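Local coordinates for protein genome packaging NTPase B204 (PDB 4KFU) that probably hydrolyses ATP through a P-loop ATPase domain of the FtsK-HerA superfamily to drive viral DNA into the capsid of Sulfolobus turreted icosahedral virus 2, at residues Q113-T116 with P117-E121; Y141-M144 with P145-K149; K170-S173 with A174-E178. All coordinates share one frame; numbering follows the deposited sequence.

Following the chain from the N terminus, the three contacts come in series, with none nested in or crossing another; each is a place where the chain turns into a short helix. Contact 1 closes the end of the loop after strand 98-102 and starts helix 117-124. Contact 2 follows strand 131-137 and leads into helix 145-150, which packs against strand 6-10. Contact 3 is the corner between helices 162-171 and 174-179, set against strands 153-156, 188-192 and 197-201. Met144 joins contacts 1 and 2 by touching Ile119 and Val115, while Pro145 and Tyr148 of contact 2 meet Tyr171 and Ile172 of contact 3; contacts 1 and 3 do not touch, their nearest atoms being about 12 Å apart.

Contact 1: Q113-T116 with P117-E121; sequences QKVT and PAIDE
Thr116 lays its hydroxyl against the start of the Ile119 side chain, with OG1 of Thr116 3.2 Å from CG1 of Ile119. The same oxygen accepts a hydrogen bond from the Ile119 backbone, Ile119 N to Thr116 OG1 at 3.2 Å and 165° at the hydrogen, so Thr116 is the N-cap of helix 117-124. With chi1 at 63°, OG1 sits between the threonine's own N and carbonyl carbon, turned in toward the first helical turn. The Thr116 carbonyl takes the next amide: Asp120 N reaches Thr116 O at 3.0 Å in a nearly linear bond (174°), arriving almost end-on to the C=O. Pro117 fills the first helical position, where its lack of an N-H costs nothing. Val115 sends CG1, anti to its backbone N, obliquely toward the start of Asp120, 4.0 Å from Asp120 CB, and grazes Ile119 CG2 at 4.2 Å. Outside the turn, the Ala118 amide is bonded to Glu82 of helix 78-95, and Phe81 of that helix packs on Ala118 and Ile119. Between the proline, the Glu82 carboxylate and the two Thr116 oxygens, the first four helical positions have no backbone N-H left without a partner; a carboxylate at this N-terminal end would also be favoured by the helix dipole.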
loop_
_atom_site.group_PDB
_atom_site.type_symbol
_atom_site.label_atom_id
_atom_site.label_comp_id
_atom_site.label_asym_id
_atom_site.label_seq_id
_atom_site.Cartn_x
_atom_site.Cartn_y
_atom_site.Cartn_z
ATOM N N GLN A 113 -16.394 5.714 -0.473
ATOM C CA GLN A 113 -16.625 5.119 -1.788
ATOM C C GLN A 113 -17.324 3.764 -1.669
ATOM O O GLN A 113 -17.481 3.223 -0.560
ATOM C CB GLN A 113 -15.317 4.977 -2.565
ATOM C CG GLN A 113 -14.538 3.710 -2.249
ATOM N N LYS A 114 -17.740 3.227 -2.815
ATOM C CA LYS A 114 -18.458 1.957 -2.866
ATOM C C LYS A 114 -17.522 0.767 -2.685
ATOM O O LYS A 114 -16.486 0.669 -3.354
ATOM C CB LYS A 114 -19.215 1.816 -4.197
ATOM N N VAL A 115 -17.888 -0.132 -1.777
ATOM C CA VAL A 115 -17.097 -1.340 -1.551
ATOM C C VAL A 115 -17.477 -2.434 -2.555
ATOM O O VAL A 115 -18.484 -3.115 -2.375
ATOM C CB VAL A 115 -17.274 -1.868 -0.108
ATOM C CG1 VAL A 115 -16.498 -3.173 0.102
ATOM C CG2 VAL A 115 -16.827 -0.813 0.914
ATOM N N THR A 116 -16.669 -2.594 -3.605
ATOM C CA THR A 116 -16.879 -3.628 -4.630
ATOM C C THR A 116 -16.509 -5.002 -4.082
ATOM O O THR A 116 -15.881 -5.096 -3.021
ATOM C CB THR A 116 -15.983 -3.383 -5.869
ATOM O OG1 THR A 116 -14.607 -3.477 -5.484
ATOM C CG2 THR A 116 -16.251 -2.020 -6.493
ATOM N N PRO A 117 -16.891 -6.075 -4.795
ATOM C CA PRO A 117 -16.445 -7.406 -4.367
ATOM C C PRO A 117 -14.927 -7.515 -4.240
ATOM O O PRO A 117 -14.435 -8.148 -3.289
ATOM C CB PRO A 117 -16.952 -8.313 -5.495
ATOM C CG PRO A 117 -18.185 -7.639 -5.970
ATOM C CD PRO A 117 -17.933 -6.158 -5.844
ATOM N N ALA A 118 -14.198 -6.899 -5.174
ATOM C CA ALA A 118 -12.732 -6.924 -5.150
ATOM C C ALA A 118 -12.157 -6.267 -3.891
ATOM O O ALA A 118 -11.231 -6.801 -3.270
ATOM C CB ALA A 118 -12.164 -6.261 -6.396
ATOM N N ILE A 119 -12.689 -5.101 -3.534
ATOM C CA ILE A 119 -12.232 -4.395 -2.338
ATOM C C ILE A 119 -12.507 -5.228 -1.091
ATOM O O ILE A 119 -11.636 -5.389 -0.238
ATOM C CB ILE A 119 -12.914 -3.015 -2.177
ATOM C CG1 ILE A 119 -12.612 -2.117 -3.383
ATOM C CG2 ILE A 119 -12.471 -2.335 -0.882
ATOM C CD1 ILE A 119 -11.144 -1.858 -3.597
ATOM N N ASP A 120 -13.719 -5.764 -0.990
ATOM C CA ASP A 120 -14.052 -6.591 0.157
ATOM C C ASP A 120 -13.131 -7.795 0.259
ATOM O O ASP A 120 -12.641 -8.134 1.344
ATOM C CB ASP A 120 -15.503 -7.053 0.109
ATOM C CG ASP A 120 -15.940 -7.671 1.417
ATOM O OD1 ASP A 120 -16.148 -6.898 2.377
ATOM O OD2 ASP A 120 -16.036 -8.913 1.501
ATOM N N GLU A 121 -12.879 -8.447 -0.870
ATOM C CA GLU A 121 -11.971 -9.588 -0.860
ATOM C C GLU A 121 -10.544 -9.193 -0.474
ATOM O O GLU A 121 -9.868 -9.908 0.273
ATOM C CB GLU A 121 -11.966 -10.270 -2.238
ATOM C CG GLU A 121 -11.642 -11.744 -2.164
ATOM C CD GLU A 121 -11.390 -12.376 -3.525
ATOM O OE1 GLU A 121 -11.974 -11.913 -4.527
ATOM O OE2 GLU A 121 -10.601 -13.344 -3.583
#

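Contact 2: Y141-M144 with P145-K149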
loop_
_atom_site.group_PDB
_atom_site.type_symbol
_atom_site.label_atom_id
_atom_site.label_comp_id
_atom_site.label_asym_id
_atom_site.label_seq_id
_atom_site.Cartn_x
_atom_site.Cartn_y
_atom_site.Cartn_z
ATOM N N TYR A 141 -7.306 10.331 6.566
ATOM C CA TYR A 141 -8.733 10.385 6.254
ATOM C C TYR A 141 -9.077 10.242 4.756
ATOM O O TYR A 141 -10.254 10.320 4.380
ATOM C CB TYR A 141 -9.369 11.644 6.871
ATOM C CG TYR A 141 -8.688 12.954 6.498
ATOM C CD1 TYR A 141 -8.743 13.443 5.194
ATOM C CD2 TYR A 141 -8.026 13.720 7.459
ATOM C CE1 TYR A 141 -8.138 14.641 4.847
ATOM C CE2 TYR A 141 -7.424 14.919 7.124
ATOM C CZ TYR A 141 -7.486 15.374 5.815
ATOM O OH TYR A 141 -6.894 16.567 5.467
ATOM N N ASP A 142 -8.066 10.004 3.917
ATOM C CA ASP A 142 -8.288 9.770 2.487
ATOM C C ASP A 142 -8.933 8.412 2.257
ATOM O O ASP A 142 -9.588 8.210 1.245
ATOM C CB ASP A 142 -6.971 9.768 1.695
ATOM C CG ASP A 142 -6.312 11.138 1.608
ATOM O OD1 ASP A 142 -6.966 12.163 1.882
ATOM O OD2 ASP A 142 -5.115 11.158 1.258
ATOM N N LEU A 143 -8.731 7.473 3.180
ATOM C CA LEU A 143 -9.177 6.092 2.941
ATOM C C LEU A 143 -10.337 5.639 3.826
ATOM O O LEU A 143 -10.539 6.181 4.914
ATOM C CB LEU A 143 -8.006 5.128 3.153
ATOM C CG LEU A 143 -6.695 5.448 2.440
ATOM C CD1 LEU A 143 -5.643 4.398 2.771
ATOM C CD2 LEU A 143 -6.906 5.561 0.924
ATOM N N MET A 144 -11.054 4.609 3.372
ATOM C CA MET A 144 -12.060 3.943 4.180
ATOM C C MET A 144 -11.462 3.489 5.499
ATOM O O MET A 144 -10.418 2.847 5.510
ATOM C CB MET A 144 -12.576 2.692 3.446
ATOM C CG MET A 144 -13.568 2.970 2.345
ATOM S SD MET A 144 -13.565 1.676 1.071
ATOM C CE MET A 144 -12.776 0.356 1.935
ATOM N N PRO A 145 -12.111 3.835 6.624
ATOM C CA PRO A 145 -11.604 3.418 7.938
ATOM C C PRO A 145 -11.406 1.908 8.046
ATOM O O PRO A 145 -10.511 1.487 8.777
ATOM C CB PRO A 145 -12.704 3.880 8.896
ATOM C CG PRO A 145 -13.319 5.049 8.210
ATOM C CD PRO A 145 -13.279 4.727 6.740
ATOM N N ILE A 146 -12.183 1.105 7.317
ATOM C CA ILE A 146 -11.983 -0.349 7.385
ATOM C C ILE A 146 -10.613 -0.808 6.898
ATOM O O ILE A 146 -10.116 -1.853 7.334
ATOM C CB ILE A 146 -13.109 -1.164 6.711
ATOM C CG1 ILE A 146 -13.295 -0.749 5.240
ATOM C CG2 ILE A 146 -14.399 -1.009 7.498
ATOM C CD1 ILE A 146 -14.154 -1.723 4.458
ATOM N N VAL A 147 -9.993 -0.039 6.007
ATOM C CA VAL A 147 -8.592 -0.304 5.653
ATOM C C VAL A 147 -7.687 -0.362 6.883
ATOM O O VAL A 147 -6.831 -1.250 7.002
ATOM C CB VAL A 147 -8.027 0.745 4.655
ATOM C CG1 VAL A 147 -6.518 0.569 4.480
ATOM C CG2 VAL A 147 -8.729 0.638 3.309
ATOM N N TYR A 148 -7.864 0.573 7.818
ATOM C CA TYR A 148 -7.008 0.558 9.001
ATOM C C TYR A 148 -7.387 -0.555 9.973
ATOM O O TYR A 148 -6.517 -1.096 10.652
ATOM C CB TYR A 148 -6.975 1.927 9.700
ATOM C CG TYR A 148 -6.622 3.042 8.751
ATOM C CD1 TYR A 148 -5.332 3.166 8.259
ATOM C CD2 TYR A 148 -7.582 3.957 8.320
ATOM C CE1 TYR A 148 -4.993 4.186 7.368
ATOM C CE2 TYR A 148 -7.254 4.977 7.413
ATOM C CZ TYR A 148 -5.946 5.079 6.955
ATOM O OH TYR A 148 -5.598 6.085 6.076
ATOM N N LYS A 149 -8.670 -0.899 10.040
ATOM C CA LYS A 149 -9.096 -1.985 10.914
ATOM C C LYS A 149 -8.611 -3.348 10.403
ATOM O O LYS A 149 -8.361 -4.271 11.188
ATOM C CB LYS A 149 -10.616 -1.997 11.048
ATOM C CG LYS A 149 -11.231 -0.672 11.519
ATOM C CD LYS A 149 -10.598 -0.169 12.813
ATOM C CE LYS A 149 -10.842 -1.121 13.959
ATOM N NZ LYS A 149 -11.161 -0.384 15.220
#
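Met144 O accepts the bond that starts the turn, from Val147 N at 3.0 Å. The bond is bent, 139° at the hydrogen, and the donor stands 48° out of the carbonyl plane, off the lone-pair directions. Val147 folds back over the same oxygen, its CB lying 3.3 Å from Met144 O. The methionine side chain goes another way: it runs beside Ile146, pointing in the same direction, and bends sharply at chi3, which brings its methyl back to Ile146, with Met144 CE 3.5 Å from Ile146 CG1. Ile146 presents that branch because chi1, 56°, sets CG1 between its own N and carbonyl carbon. Leu143 and Tyr148 cross at about a right angle, Leu143 CD1 coming within 3.7 Å of the phenol oxygen, Tyr148 OH, and within 4.2 Å of Tyr148 CZ. The same leucine methyl also touches Val147 CG1, at 4.3 Å. The phenol is hydrogen-bonded to the Val140 carbonyl, which anchors the ring's far end to the chain just before this turn. Val8 and Val10 of strand 6-10 pack on Tyr148, Leu123 of helix 117-124 meets Met144, Ile146 and Val147, and the Met144 backbone is bonded to Phe109. Across the turn itself the one hydrogen bond is bent and the rest of the contact is largely apolar, with the buried tyrosine's hydroxyl satisfied by a main-chain oxygen.

Contact 3: K170-S173 with A174-E178; sequences KYIS and AEAAE
Ser173 turns its hydroxyl back over the first turn of helix 174-179, where OG accepts from two backbone amides, both weakly. Glu175 N lies 3.2 Å from Ser173 OG with a strongly bent bond, 125° at the hydrogen; Ala176 N is longer, 3.4 Å from Ser173 OG, but straighter at 161°. Ser173 is therefore the N-cap, and chi1 near 168° carries OG away from its own N toward those amides. The stronger bond belongs to the main chain: Ala177 N donates to Ser173 O at 3.0 Å. The next bond of the helix, Glu178 N to Ala174 O at 3.2 Å, continues the pattern. The Ala176 methyl points toward Ser173, with Ala176 CB 3.3 Å from Ser173 O and 3.9 Å from Ser173 CB. Ile172, the first residue to leave helical geometry after helix 162-171, packs on Ile154 and Met156 of strand 153-156, while Ile198 of strand 197-201 touches Ser173 and Ala176. One hydroxyl and one carbonyl thus supply acceptors for three successive amides, Glu175 to Ala177, although both bonds to the hydroxyl are weak, one bent and one long.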
loop_
_atom_site.group_PDB
_atom_site.type_symbol
_atom_site.label_atom_id
_atom_site.label_comp_id
_atom_site.label_asym_id
_atom_site.label_seq_id
_atom_site.Cartn_x
_atom_site.Cartn_y
_atom_site.Cartn_z
ATOM N N LYS A 170 -9.059 7.206 16.698
ATOM C CA LYS A 170 -10.310 6.451 16.621
ATOM C C LYS A 170 -10.179 5.095 15.921
ATOM O O LYS A 170 -10.868 4.128 16.295
ATOM C CB LYS A 170 -11.386 7.327 15.947
ATOM C CG LYS A 170 -12.783 6.693 15.801
ATOM C CD LYS A 170 -13.786 7.753 15.333
ATOM C CE LYS A 170 -15.155 7.158 14.956
ATOM N NZ LYS A 170 -15.883 6.605 16.137
ATOM N N TYR A 171 -9.301 5.004 14.923
ATOM C CA TYR A 171 -9.293 3.814 14.060
ATOM C C TYR A 171 -7.998 3.035 14.110
ATOM O O TYR A 171 -7.904 1.947 13.538
ATOM C CB TYR A 171 -9.550 4.188 12.595
ATOM C CG TYR A 171 -10.867 4.852 12.346
ATOM C CD1 TYR A 171 -12.064 4.191 12.601
ATOM C CD2 TYR A 171 -10.919 6.141 11.840
ATOM C CE1 TYR A 171 -13.286 4.812 12.359
ATOM C CE2 TYR A 171 -12.127 6.763 11.589
ATOM C CZ TYR A 171 -13.303 6.090 11.846
ATOM O OH TYR A 171 -14.482 6.728 11.606
ATOM N N ILE A 172 -6.986 3.607 14.743
ATOM C CA ILE A 172 -5.671 2.989 14.770
ATOM C C ILE A 172 -5.209 2.847 16.224
ATOM O O ILE A 172 -5.267 1.756 16.790
ATOM C CB ILE A 172 -4.633 3.807 13.966
ATOM C CG1 ILE A 172 -5.065 3.934 12.497
ATOM C CG2 ILE A 172 -3.253 3.157 14.054
ATOM C CD1 ILE A 172 -4.122 4.826 11.679
ATOM N N SER A 173 -4.755 3.948 16.827
ATOM C CA SER A 173 -4.299 3.920 18.213
ATOM C C SER A 173 -4.089 5.328 18.770
ATOM O O SER A 173 -3.452 6.173 18.136
ATOM C CB SER A 173 -2.999 3.125 18.321
ATOM O OG SER A 173 -2.398 3.323 19.591
ATOM N N ALA A 174 -4.610 5.585 19.966
ATOM C CA ALA A 174 -4.425 6.888 20.605
ATOM C C ALA A 174 -2.963 7.146 20.986
ATOM O O ALA A 174 -2.512 8.301 21.026
ATOM C CB ALA A 174 -5.343 7.017 21.830
ATOM N N GLU A 175 -2.225 6.074 21.266
ATOM C CA GLU A 175 -0.783 6.178 21.511
ATOM C C GLU A 175 -0.038 6.597 20.228
ATOM O O GLU A 175 0.918 7.366 20.280
ATOM C CB GLU A 175 -0.239 4.840 22.028
ATOM C CG GLU A 175 1.239 4.860 22.464
ATOM C CD GLU A 175 1.790 3.461 22.791
ATOM O OE1 GLU A 175 0.987 2.512 22.964
ATOM O OE2 GLU A 175 3.031 3.306 22.873
ATOM N N ALA A 176 -0.479 6.076 19.084
ATOM C CA ALA A 176 0.069 6.477 17.784
ATOM C C ALA A 176 -0.224 7.947 17.508
ATOM O O ALA A 176 0.625 8.678 16.986
ATOM C CB ALA A 176 -0.531 5.600 16.671
ATOM N N ALA A 177 -1.439 8.376 17.842
ATOM C CA ALA A 177 -1.851 9.751 17.600
ATOM C C ALA A 177 -0.965 10.712 18.367
ATOM O O ALA A 177 -0.672 11.816 17.889
ATOM C CB ALA A 177 -3.283 9.959 17.988
ATOM N N GLU A 178 -0.537 10.314 19.560
ATOM C CA GLU A 178 0.362 11.188 20.316
ATOM C C GLU A 178 1.775 11.173 19.737
ATOM O O GLU A 178 2.417 12.218 19.648
ATOM C CB GLU A 178 0.400 10.801 21.796
ATOM C CG GLU A 178 0.760 11.970 22.700
ATOM C CD GLU A 178 -0.172 13.159 22.491
ATOM O OE1 GLU A 178 -1.411 12.957 22.483
ATOM O OE2 GLU A 178 0.330 14.295 22.314
#